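Local coordinates for protein agmatinase (Deinococcus radiodurans, PDB 1WOH) that probably hydrolyses agmatine to putrescine and urea, as a manganese-dependent member of the arginase family, at residues A[162-167]-A[187-192]. Sequence-based numbering, arbitrary orientation.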
ATOM      1  N   PRO A 162     -24.640 -15.565  13.155  1.00 11.60           N
ATOM      2  CA  PRO A 162     -25.644 -15.786  12.107  1.00 12.10           C
ATOM      3  C   PRO A 162     -26.394 -17.112  12.034  1.00 13.33           C
ATOM      4  O   PRO A 162     -27.609 -17.122  11.819  1.00 11.51           O
ATOM      5  CB  PRO A 162     -24.880 -15.471  10.824  1.00 13.78           C
ATOM      6  CG  PRO A 162     -23.491 -15.880  11.152  1.00 12.16           C
ATOM      7  CD  PRO A 162     -23.312 -15.334  12.557  1.00  9.69           C
ATOM      8  N   PHE A 163     -25.694 -18.228  12.201  1.00 11.98           N
ATOM      9  CA  PHE A 163     -26.373 -19.514  12.114  1.00 13.26           C
ATOM     10  C   PHE A 163     -27.200 -19.853  13.342  1.00 12.61           C
ATOM     11  O   PHE A 163     -28.128 -20.656  13.268  1.00 13.95           O
ATOM     12  CB  PHE A 163     -25.362 -20.615  11.792  1.00 11.55           C
ATOM     13  CG  PHE A 163     -24.721 -20.439  10.451  1.00 14.10           C
ATOM     14  CD1 PHE A 163     -23.382 -20.076  10.345  1.00 14.55           C
ATOM     15  CD2 PHE A 163     -25.478 -20.564   9.292  1.00 12.72           C
ATOM     16  CE1 PHE A 163     -22.804 -19.835   9.090  1.00 13.63           C
ATOM     17  CE2 PHE A 163     -24.913 -20.326   8.034  1.00 13.41           C
ATOM     18  CZ  PHE A 163     -23.574 -19.961   7.936  1.00 12.96           C
ATOM     19  N   ARG A 164     -26.876 -19.225  14.466  1.00 12.61           N
ATOM     20  CA  ARG A 164     -27.623 -19.445  15.697  1.00 14.08           C
ATOM     21  C   ARG A 164     -28.945 -18.694  15.534  1.00 12.35           C
ATOM     22  O   ARG A 164     -30.017 -19.223  15.848  1.00 13.12           O
ATOM     23  CB  ARG A 164     -26.834 -18.902  16.895  1.00 11.69           C
ATOM     24  CG  ARG A 164     -27.392 -19.306  18.257  1.00 12.97           C
ATOM     25  CD  ARG A 164     -27.358 -20.821  18.449  1.00 13.15           C
ATOM     26  NE  ARG A 164     -27.738 -21.203  19.809  1.00 15.30           N
ATOM     27  CZ  ARG A 164     -26.894 -21.296  20.834  1.00 16.28           C
ATOM     28  NH1 ARG A 164     -25.596 -21.048  20.672  1.00 17.30           N
ATOM     29  NH2 ARG A 164     -27.353 -21.619  22.035  1.00 16.33           N
ATOM     30  N   ARG A 165     -28.865 -17.466  15.025  1.00 14.09           N
ATOM     31  CA  ARG A 165     -30.053 -16.648  14.797  1.00 12.38           C
ATOM     32  C   ARG A 165     -30.910 -17.302  13.715  1.00 13.66           C
ATOM     33  O   ARG A 165     -32.133 -17.336  13.811  1.00 13.64           O
ATOM     34  CB  ARG A 165     -29.662 -15.240  14.342  1.00 14.34           C
ATOM     35  CG  ARG A 165     -28.935 -14.399  15.390  1.00 13.70           C
ATOM     36  CD  ARG A 165     -29.877 -14.010  16.532  1.00 14.39           C
ATOM     37  NE  ARG A 165     -29.974 -15.043  17.557  1.00 16.11           N
ATOM     38  CZ  ARG A 165     -29.014 -15.308  18.436  1.00 15.39           C
ATOM     39  NH1 ARG A 165     -27.885 -14.611  18.417  1.00 15.48           N
ATOM     40  NH2 ARG A 165     -29.178 -16.268  19.337  1.00 14.85           N
ATOM     41  N   ALA A 166     -30.252 -17.826  12.684  1.00 13.09           N
ATOM     42  CA  ALA A 166     -30.958 -18.477  11.590  1.00 14.91           C
ATOM     43  C   ALA A 166     -31.784 -19.668  12.081  1.00 15.89           C
ATOM     44  O   ALA A 166     -32.972 -19.789  11.764  1.00 17.19           O
ATOM     45  CB  ALA A 166     -29.955 -18.932  10.516  1.00 12.72           C
ATOM     46  N   CYS A 167     -31.156 -20.547  12.853  1.00 18.58           N
ATOM     47  CA  CYS A 167     -31.845 -21.727  13.349  1.00 19.92           C
ATOM     48  C   CYS A 167     -33.029 -21.406  14.238  1.00 22.47           C
ATOM     49  O   CYS A 167     -34.076 -22.042  14.133  1.00 19.78           O
ATOM     50  CB  CYS A 167     -30.863 -22.650  14.078  1.00 21.07           C
ATOM     51  SG  CYS A 167     -29.800 -23.583  12.939  1.00 19.52           S
ATOM     52  N   ASP A 187     -16.081 -21.121  21.026  1.00 15.01           N
ATOM     53  CA  ASP A 187     -17.117 -20.865  22.021  1.00 14.91           C
ATOM     54  C   ASP A 187     -17.622 -22.264  22.395  1.00 14.35           C
ATOM     55  O   ASP A 187     -18.320 -22.902  21.608  1.00 14.50           O
ATOM     56  CB  ASP A 187     -18.221 -20.026  21.365  1.00 14.52           C
ATOM     57  CG  ASP A 187     -19.420 -19.798  22.269  1.00 16.24           C
ATOM     58  OD1 ASP A 187     -19.498 -20.427  23.344  1.00 16.30           O
ATOM     59  OD2 ASP A 187     -20.295 -18.987  21.890  1.00 15.62           O
ATOM     60  N   PRO A 188     -17.260 -22.766  23.593  1.00 14.61           N
ATOM     61  CA  PRO A 188     -17.696 -24.108  24.016  1.00 14.78           C
ATOM     62  C   PRO A 188     -19.199 -24.340  24.000  1.00 15.54           C
ATOM     63  O   PRO A 188     -19.658 -25.452  23.705  1.00 15.03           O
ATOM     64  CB  PRO A 188     -17.099 -24.245  25.418  1.00 16.18           C
ATOM     65  CG  PRO A 188     -17.093 -22.829  25.915  1.00 14.75           C
ATOM     66  CD  PRO A 188     -16.600 -22.059  24.705  1.00 15.77           C
ATOM     67  N   GLU A 189     -19.961 -23.301  24.330  1.00 14.00           N
ATOM     68  CA  GLU A 189     -21.417 -23.388  24.346  1.00 13.34           C
ATOM     69  C   GLU A 189     -21.925 -23.531  22.917  1.00 14.78           C
ATOM     70  O   GLU A 189     -22.848 -24.297  22.651  1.00 15.26           O
ATOM     71  CB  GLU A 189     -22.012 -22.125  24.985  1.00 14.00           C
ATOM     72  CG  GLU A 189     -23.522 -22.174  25.290  1.00 14.89           C
ATOM     73  CD  GLU A 189     -24.406 -22.133  24.055  1.00 16.57           C
ATOM     74  OE1 GLU A 189     -24.049 -21.445  23.071  1.00 17.26           O
ATOM     75  OE2 GLU A 189     -25.479 -22.776  24.073  1.00 18.58           O
ATOM     76  N   ALA A 190     -21.314 -22.788  21.998  1.00 14.63           N
ATOM     77  CA  ALA A 190     -21.716 -22.833  20.598  1.00 13.95           C
ATOM     78  C   ALA A 190     -21.409 -24.200  19.990  1.00 11.22           C
ATOM     79  O   ALA A 190     -22.242 -24.772  19.289  1.00 12.13           O
ATOM     80  CB  ALA A 190     -21.004 -21.736  19.809  1.00 12.93           C
ATOM     81  N   VAL A 191     -20.214 -24.717  20.250  1.00 12.42           N
ATOM     82  CA  VAL A 191     -19.831 -26.025  19.715  1.00 12.91           C
ATOM     83  C   VAL A 191     -20.733 -27.129  20.268  1.00 15.69           C
ATOM     84  O   VAL A 191     -21.219 -27.980  19.522  1.00 14.74           O
ATOM     85  CB  VAL A 191     -18.359 -26.360  20.050  1.00 13.18           C
ATOM     86  CG1 VAL A 191     -18.023 -27.777  19.600  1.00 12.48           C
ATOM     87  CG2 VAL A 191     -17.433 -25.363  19.361  1.00 11.85           C
ATOM     88  N   ALA A 192     -20.966 -27.101  21.577  1.00 14.77           N
ATOM     89  CA  ALA A 192     -21.810 -28.102  22.219  1.00 15.31           C
ATOM     90  C   ALA A 192     -23.262 -28.002  21.747  1.00 14.53           C
ATOM     91  O   ALA A 192     -23.930 -29.021  21.560  1.00 15.89           O
ATOM     92  CB  ALA A 192     -21.736 -27.953  23.737  1.00 15.82           C
TER
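R164 reaches from helix 162-169 to E189 in the first turn of helix 188-196, and the two side chains, meeting at about a right angle, form a bidentate, end-on salt bridge. The R164 side chain leaves its helix toward the other one, and its CB also lies over one face of the R165 guanidinium, 4.2 Å above the plane and offset toward its rim. CG stands anti to the backbone N (chi1 -169°), and a bend at chi2 then turns CD and NE so that the guanidinium presents its NH1–NH2 end to the carboxylate. NH1 gives a nearly straight bond to E189 OE1 at 2.9 Å, in the guanidinium plane and on the syn lone pair of that oxygen. The same nitrogen passes 4.3 Å from A190 CA and has a second acceptor in the carbonyl of F148, the residue after D147, a manganese ligand in the metal-bound enzyme. At the very end, NH2 reaches E189 OE2 at 3.0 Å, again on the syn side but tilted out of both planes. With the flat groups only 23° from coplanar, the paired hydrogen bonds should limit rotation about the last torsions of both residues.

In the three-layer alpha/beta arginase fold, the two helices come before and after strand 173-181 of the parallel sheet, so the bridge joins the helix leading into that strand to the one that follows it. A leucine in place of this arginine would probably leave the E189 carboxylate without its charged mate and the F148 carbonyl without this donor.

E189 sends its own chain across from a helix start capped by D187, whose OD1 takes weak bonds from E189 N and A190 N (3.3 Å to the latter). The other oxygen of that aspartate, OD2, is hydrogen-bonded to T149 OG1 and lies 5.8 Å from R164 NH1.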